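Local structure of glutamate--LysW ligase ArgX (Sulfolobus tokodaii, 3VPB) at residues S56-R59 and A60-S64; S78-I81 and N82-D86; R141-F144 and E145-I149. The protein probably catalyses the ATP-dependent joining of the amino group of glutamate to the side-chain carboxyl of the C-terminal glutamate of the carrier protein LysW. All coordinates share one frame; numbering follows the deposited sequence.

All three are local contacts along a helix, held by i to i+4 backbone bonds: at the helix start in interactions 1 and 3, through a short helix to its end in interaction 2. Interactions 1 and 2 are neighbours in the fold, their centres about 10 Å apart, and L61 of the first rests on S78, I81 and N82 of the second. Interaction 1 is buried between subunits and carrier protein, with aromatic and hydroxyl groups. Interaction 2 is partly buried: valine meets cysteine inside, and a water joins its more exposed residues. Interaction 3, about 31 Å from interaction 2 between centres, lies in the ATP-grasp region and relies on a salt bridge at a subunit interface.

Interaction 1 of 3, residues S56-R59 and A60-S64; sequences SMYR and ALYSS
S56 starts helix 57-69 by a bond from A60 N to S56 O at 3.0 Å, and this helix is the crossover of a beta-alpha-beta unit between the parallel strands 49-52 and 73-75 of the Rossmann-like pre-ATP-grasp domain. S56 is the N-cap: its OG accepts from R59 N at 3.2 Å along a nearly straight path of 171°. The same OG is hydrogen-bonded to D53 OD2 of the LysW chain, so this short serine both caps the helix and meets the carrier protein. M57 follows, its carbonyl taking L61 N at 2.8 Å. Its flexible thioether lies alongside the next turn, SD 4.5 Å from L61 CB, a loose apolar touch; L61 itself packs on helix 78-84, where a branched apolar chain fits.

At Y58 the carbonyl receives Y62 N, and the ring of Y62 leans across the same oxygen, with Y62 CD1 3.2 Å from Y58 O. The first torsion of Y62 (-64°) sets CG beside its own backbone N, which turns the ring back over the preceding turn and brings CE1 to 4.1 Å from Y58 CB. The phenol ends point to other partners: Y58 OH to N158, Y62 OH to D86 of the second subunit. R59 sends its extended arm off the helix, salt-bridged to D8 and to E48 of LysW, with NE bonded to L108 O of the second subunit. S63 N lies 2.9 Å from R59 O, and in the modelled conformer of S63, one of two, chi1 of 56° places OG 2.7 Å from R59 O, so that the hydroxyl and the amide N-H reach this one oxygen from opposite faces of its plane.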
loop_
_atom_site.group_PDB
_atom_site.type_symbol
_atom_site.label_atom_id
_atom_site.label_comp_id
_atom_site.label_asym_id
_atom_site.label_seq_id
_atom_site.Cartn_x
_atom_site.Cartn_y
_atom_site.Cartn_z
ATOM N N SER B 56 16.322 -0.836 7.821
ATOM C CA SER B 56 15.030 -1.538 7.668
ATOM C C SER B 56 14.964 -2.580 8.775
ATOM O O SER B 56 15.857 -3.418 8.858
ATOM C CB SER B 56 14.969 -2.260 6.322
ATOM O OG SER B 56 13.940 -3.247 6.340
ATOM N N MET B 57 13.941 -2.527 9.618
ATOM C CA MET B 57 13.792 -3.520 10.683
ATOM C C MET B 57 13.627 -4.947 10.110
ATOM O O MET B 57 14.187 -5.893 10.650
ATOM C CB MET B 57 12.628 -3.190 11.601
ATOM C CG MET B 57 12.501 -4.168 12.776
ATOM S SD MET B 57 11.417 -5.544 12.361
ATOM C CE MET B 57 9.885 -4.688 12.780
ATOM N N TYR B 58 12.899 -5.094 9.013
ATOM C CA TYR B 58 12.760 -6.436 8.410
ATOM C C TYR B 58 14.094 -6.979 7.895
ATOM O O TYR B 58 14.391 -8.167 8.076
ATOM C CB TYR B 58 11.691 -6.464 7.322
ATOM C CG TYR B 58 10.281 -6.265 7.862
ATOM C CD1 TYR B 58 9.742 -7.123 8.820
ATOM C CD2 TYR B 58 9.485 -5.230 7.391
ATOM C CE1 TYR B 58 8.439 -6.919 9.318
ATOM C CE2 TYR B 58 8.194 -5.029 7.872
ATOM C CZ TYR B 58 7.677 -5.879 8.818
ATOM O OH TYR B 58 6.393 -5.657 9.275
ATOM N N ARG B 59 14.899 -6.117 7.276
ATOM C CA ARG B 59 16.264 -6.509 6.868
ATOM C C ARG B 59 17.130 -6.888 8.060
ATOM O O ARG B 59 17.876 -7.863 7.991
ATOM C CB ARG B 59 16.967 -5.415 6.061
ATOM C CG ARG B 59 16.368 -5.198 4.685
ATOM C CD ARG B 59 17.359 -4.519 3.768
ATOM N NE ARG B 59 16.750 -4.283 2.464
ATOM C CZ ARG B 59 16.541 -3.075 1.953
ATOM N NH1 ARG B 59 15.987 -2.967 0.759
ATOM N NH2 ARG B 59 16.931 -1.974 2.617
ATOM N N ALA B 60 17.014 -6.146 9.169
ATOM C CA ALA B 60 17.733 -6.494 10.380
ATOM C C ALA B 60 17.281 -7.858 10.908
ATOM O O ALA B 60 18.115 -8.704 11.274
ATOM C CB ALA B 60 17.540 -5.387 11.470
ATOM N N LEU B 61 15.966 -8.051 10.982
ATOM C CA LEU B 61 15.391 -9.304 11.469
ATOM C C LEU B 61 15.841 -10.496 10.636
ATOM O O LEU B 61 16.319 -11.504 11.168
ATOM C CB LEU B 61 13.860 -9.222 11.493
ATOM C CG LEU B 61 13.121 -10.454 11.984
ATOM C CD1 LEU B 61 13.506 -10.836 13.470
ATOM C CD2 LEU B 61 11.635 -10.265 11.850
ATOM N N TYR B 62 15.747 -10.361 9.325
ATOM C CA TYR B 62 15.992 -11.504 8.456
ATOM C C TYR B 62 17.474 -11.785 8.255
ATOM O O TYR B 62 17.852 -12.967 8.193
ATOM C CB TYR B 62 15.268 -11.353 7.106
ATOM C CG TYR B 62 13.763 -11.324 7.238
ATOM C CD1 TYR B 62 12.989 -10.478 6.449
ATOM C CD2 TYR B 62 13.106 -12.109 8.181
ATOM C CE1 TYR B 62 11.602 -10.461 6.603
ATOM C CE2 TYR B 62 11.730 -12.101 8.327
ATOM C CZ TYR B 62 10.984 -11.255 7.520
ATOM O OH TYR B 62 9.618 -11.228 7.648
ATOM N N SER B 63 18.319 -10.748 8.167
ATOM C CA SER B 63 19.759 -10.994 8.034
ATOM C C SER B 63 20.254 -11.702 9.291
ATOM O O SER B 63 21.063 -12.624 9.196
ATOM C CB SER B 63 20.554 -9.706 7.787
ATOM O OG SER B 63 20.338 -8.730 8.801
ATOM N N SER B 64 19.754 -11.273 10.458
ATOM C CA SER B 64 20.144 -11.878 11.743
ATOM C C SER B 64 19.734 -13.362 11.783
ATOM O O SER B 64 20.497 -14.223 12.209
ATOM C CB SER B 64 19.518 -11.100 12.907
ATOM O OG SER B 64 19.992 -11.539 14.168
#

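Interaction 2 of 3, residues S78-I81 and N82-D86; sequences SDVI and NVCGD
With chi1 of V80 at 170°, CG1 stands beside the residue's own carbonyl, and with chi1 of C84 at -70° SG is swung back along the helix, which brings V80 CG1 and C84 SG to 3.9 Å one turn apart. Both are buried, and the compact, weakly polar thiol suits a place beside a branched aliphatic chain. The same turn is closed by C84 N on V80 O at 2.8 Å, almost straight.

Another side of the helix is wetter. The chi1 of N82 (-130°) lies off the staggered positions, and its ND2 donates to a water at 2.6 Å, which in turn donates to D79 OD2 at 2.8 Å; the amide and carboxylate are thus joined through solvent, as fits their greater exposure. V83 lays CG2 3.5 Å from D79 O.

G85 N bonds to I81 O at 2.8 Å, and glycine fits here because any beta carbon on G85 would crowd that oxygen. D86 then serves as N-cap of helix 87-96, its OD2 accepting from L89 N.

Helix 78-84 follows strand 73-75 and lies against helix 57-69, with I81 on L61 and S64, while I81 and C84 touch D253 in the loop after strand 245-252.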
loop_
_atom_site.group_PDB
_atom_site.type_symbol
_atom_site.label_atom_id
_atom_site.label_comp_id
_atom_site.label_asym_id
_atom_site.label_seq_id
_atom_site.Cartn_x
_atom_site.Cartn_y
_atom_site.Cartn_z
ATOM N N SER B 78 17.904 -12.321 16.432
ATOM C CA SER B 78 16.617 -12.169 15.745
ATOM C C SER B 78 15.485 -12.162 16.762
ATOM O O SER B 78 14.476 -11.512 16.561
ATOM C CB SER B 78 16.411 -13.260 14.668
ATOM O OG SER B 78 16.308 -14.547 15.251
ATOM N N ASP B 79 15.667 -12.867 17.878
ATOM C CA ASP B 79 14.608 -12.935 18.877
ATOM C C ASP B 79 14.462 -11.564 19.551
ATOM O O ASP B 79 13.344 -11.109 19.776
ATOM C CB ASP B 79 14.863 -14.076 19.879
ATOM C CG ASP B 79 14.540 -15.474 19.299
ATOM O OD1 ASP B 79 15.144 -16.482 19.758
ATOM O OD2 ASP B 79 13.702 -15.584 18.375
ATOM N N VAL B 80 15.583 -10.887 19.784
ATOM C CA VAL B 80 15.596 -9.547 20.371
ATOM C C VAL B 80 15.031 -8.532 19.353
ATOM O O VAL B 80 14.199 -7.681 19.689
ATOM C CB VAL B 80 17.014 -9.160 20.794
ATOM C CG1 VAL B 80 17.088 -7.686 21.166
ATOM C CG2 VAL B 80 17.465 -10.051 21.992
ATOM N N ILE B 81 15.472 -8.640 18.110
ATOM C CA ILE B 81 14.968 -7.741 17.044
ATOM C C ILE B 81 13.427 -7.836 16.924
ATOM O O ILE B 81 12.726 -6.819 16.883
ATOM C CB ILE B 81 15.695 -7.972 15.695
ATOM C CG1 ILE B 81 17.162 -7.537 15.808
ATOM C CG2 ILE B 81 15.016 -7.140 14.593
ATOM C CD1 ILE B 81 18.116 -8.142 14.741
ATOM N N ASN B 82 12.904 -9.054 16.906
ATOM C CA ASN B 82 11.462 -9.302 16.783
ATOM C C ASN B 82 10.685 -8.614 17.920
ATOM O O ASN B 82 9.694 -7.895 17.689
ATOM C CB ASN B 82 11.220 -10.816 16.800
ATOM C CG ASN B 82 10.333 -11.321 15.639
ATOM O OD1 ASN B 82 9.809 -10.555 14.824
ATOM N ND2 ASN B 82 10.167 -12.628 15.577
ATOM N N VAL B 83 11.186 -8.784 19.139
ATOM C CA VAL B 83 10.505 -8.273 20.311
ATOM C C VAL B 83 10.680 -6.751 20.471
ATOM O O VAL B 83 9.702 -6.057 20.677
ATOM C CB VAL B 83 10.895 -9.089 21.579
ATOM C CG1 VAL B 83 10.313 -8.441 22.828
ATOM C CG2 VAL B 83 10.345 -10.503 21.436
ATOM N N CYS B 84 11.902 -6.233 20.328
ATOM C CA CYS B 84 12.139 -4.791 20.525
ATOM C C CYS B 84 11.580 -3.989 19.373
ATOM O O CYS B 84 11.187 -2.844 19.548
ATOM C CB CYS B 84 13.622 -4.488 20.621
ATOM S SG CYS B 84 14.343 -5.070 22.083
ATOM N N GLY B 85 11.545 -4.592 18.192
ATOM C CA GLY B 85 10.996 -3.921 17.002
ATOM C C GLY B 85 9.478 -3.863 16.996
ATOM O O GLY B 85 8.869 -3.257 16.105
ATOM N N ASP B 86 8.850 -4.542 17.945
ATOM C CA ASP B 86 7.399 -4.531 18.054
ATOM C C ASP B 86 6.956 -4.052 19.426
ATOM O O ASP B 86 7.188 -4.739 20.441
ATOM C CB ASP B 86 6.847 -5.912 17.775
ATOM C CG ASP B 86 5.352 -5.884 17.574
ATOM O OD1 ASP B 86 4.941 -6.149 16.435
ATOM O OD2 ASP B 86 4.604 -5.576 18.548
HETATM O O HOH W 1 11.750 -14.347 16.791
#

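Interaction 3 of 3, residues R141-F144 and E145-I149; sequences RDVF and EGKTI
E145 meets R141 side-on: R141 NE reaches OE1 of E145 at 3.1 Å, on its syn lone pair, and R141 NH2 reaches OE2 at 3.0 Å. The guanidinium and carboxylate planes stand 35° apart. E145 OE1 also takes R141 N at 3.0 Å, from above the carboxylate plane. CG of E145 lies anti to its backbone N (chi1 -170°), and the extended chain runs back past the helix start to R141. E145 N in turn gives a nearly linear bond (177°) to D142 OD1 at 2.9 Å, while the buried D142 N has no partner. Replacing E145 by alanine removes the carboxylate, which would probably leave R141 N without its acceptor and the guanidinium freer to turn.

G146 N bonds to D142 O. K147 N pairs with V143 O at 2.9 Å while its NZ goes to N197 O of the third subunit; T148 N closes on F144 O. R141 and D142 each salt-bridge the other's counterpart in that subunit.

With E145 turned to R141, the return bond of a capping box is absent, and the arrangement is a simple aspartate N-cap, D142 OD1 on E145 N, opening helix 143-153 of the ATP-grasp region.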
loop_
_atom_site.group_PDB
_atom_site.type_symbol
_atom_site.label_atom_id
_atom_site.label_comp_id
_atom_site.label_asym_id
_atom_site.label_seq_id
_atom_site.Cartn_x
_atom_site.Cartn_y
_atom_site.Cartn_z
ATOM N N ARG B 141 -6.882 14.222 20.872
ATOM C CA ARG B 141 -7.360 15.116 21.936
ATOM C C ARG B 141 -8.868 15.278 21.934
ATOM O O ARG B 141 -9.422 15.851 22.859
ATOM C CB ARG B 141 -6.634 16.452 21.854
ATOM C CG ARG B 141 -5.145 16.289 22.143
ATOM C CD ARG B 141 -4.366 17.366 21.537
ATOM N NE ARG B 141 -4.399 17.365 20.071
ATOM C CZ ARG B 141 -3.816 18.313 19.349
ATOM N NH1 ARG B 141 -3.173 19.305 19.975
ATOM N NH2 ARG B 141 -3.878 18.283 18.023
ATOM N N ASP B 142 -9.527 14.761 20.898
ATOM C CA ASP B 142 -10.987 14.772 20.810
ATOM C C ASP B 142 -11.473 13.733 19.799
ATOM O O ASP B 142 -10.649 13.118 19.117
ATOM C CB ASP B 142 -11.551 16.176 20.516
ATOM C CG ASP B 142 -11.154 16.724 19.145
ATOM O OD1 ASP B 142 -11.104 15.990 18.150
ATOM O OD2 ASP B 142 -10.910 17.944 19.064
ATOM N N VAL B 143 -12.793 13.554 19.705
ATOM C CA VAL B 143 -13.364 12.503 18.856
ATOM C C VAL B 143 -13.177 12.760 17.355
ATOM O O VAL B 143 -13.125 11.814 16.573
ATOM C CB VAL B 143 -14.874 12.275 19.111
ATOM C CG1 VAL B 143 -15.240 10.845 18.753
ATOM C CG2 VAL B 143 -15.243 12.577 20.551
ATOM N N PHE B 144 -13.112 14.037 16.963
ATOM C CA PHE B 144 -12.911 14.390 15.547
ATOM C C PHE B 144 -11.537 13.921 15.067
ATOM O O PHE B 144 -11.408 13.288 14.004
ATOM C CB PHE B 144 -13.004 15.901 15.320
ATOM C CG PHE B 144 -14.413 16.469 15.379
ATOM C CD1 PHE B 144 -15.505 15.695 15.754
ATOM C CD2 PHE B 144 -14.622 17.800 15.057
ATOM C CE1 PHE B 144 -16.794 16.257 15.822
ATOM C CE2 PHE B 144 -15.906 18.365 15.097
ATOM C CZ PHE B 144 -16.981 17.596 15.473
ATOM N N GLU B 145 -10.507 14.277 15.839
ATOM C CA GLU B 145 -9.137 13.846 15.573
ATOM C C GLU B 145 -9.068 12.325 15.617
ATOM O O GLU B 145 -8.429 11.723 14.760
ATOM C CB GLU B 145 -8.200 14.421 16.634
ATOM C CG GLU B 145 -6.711 14.275 16.382
ATOM C CD GLU B 145 -5.904 15.312 17.192
ATOM O OE1 GLU B 145 -6.307 15.689 18.327
ATOM O OE2 GLU B 145 -4.856 15.752 16.684
ATOM N N GLY B 146 -9.714 11.722 16.622
ATOM C CA GLY B 146 -9.745 10.253 16.758
ATOM C C GLY B 146 -10.308 9.577 15.512
ATOM O O GLY B 146 -9.710 8.659 14.978
ATOM N N LYS B 147 -11.449 10.067 15.029
ATOM C CA LYS B 147 -12.109 9.483 13.837
ATOM C C LYS B 147 -11.267 9.605 12.573
ATOM O O LYS B 147 -11.216 8.669 11.768
ATOM C CB LYS B 147 -13.484 10.137 13.603
ATOM C CG LYS B 147 -14.568 9.629 14.555
ATOM C CD LYS B 147 -15.892 10.380 14.384
ATOM C CE LYS B 147 -17.042 9.493 14.780
ATOM N NZ LYS B 147 -18.275 10.218 15.184
ATOM N N THR B 148 -10.619 10.753 12.386
ATOM C CA THR B 148 -9.812 10.939 11.172
ATOM C C THR B 148 -8.541 10.098 11.216
ATOM O O THR B 148 -8.147 9.526 10.206
ATOM C CB THR B 148 -9.554 12.425 10.803
ATOM O OG1 THR B 148 -8.998 12.479 9.478
ATOM C CG2 THR B 148 -8.584 13.057 11.742
ATOM N N ILE B 149 -7.941 9.950 12.394
ATOM C CA ILE B 149 -6.776 9.061 12.527
ATOM C C ILE B 149 -7.167 7.611 12.243
ATOM O O ILE B 149 -6.469 6.898 11.511
ATOM C CB ILE B 149 -6.054 9.222 13.913
ATOM C CG1 ILE B 149 -5.503 10.646 14.079
ATOM C CG2 ILE B 149 -4.892 8.170 14.081
ATOM C CD1 ILE B 149 -4.496 11.079 13.020
#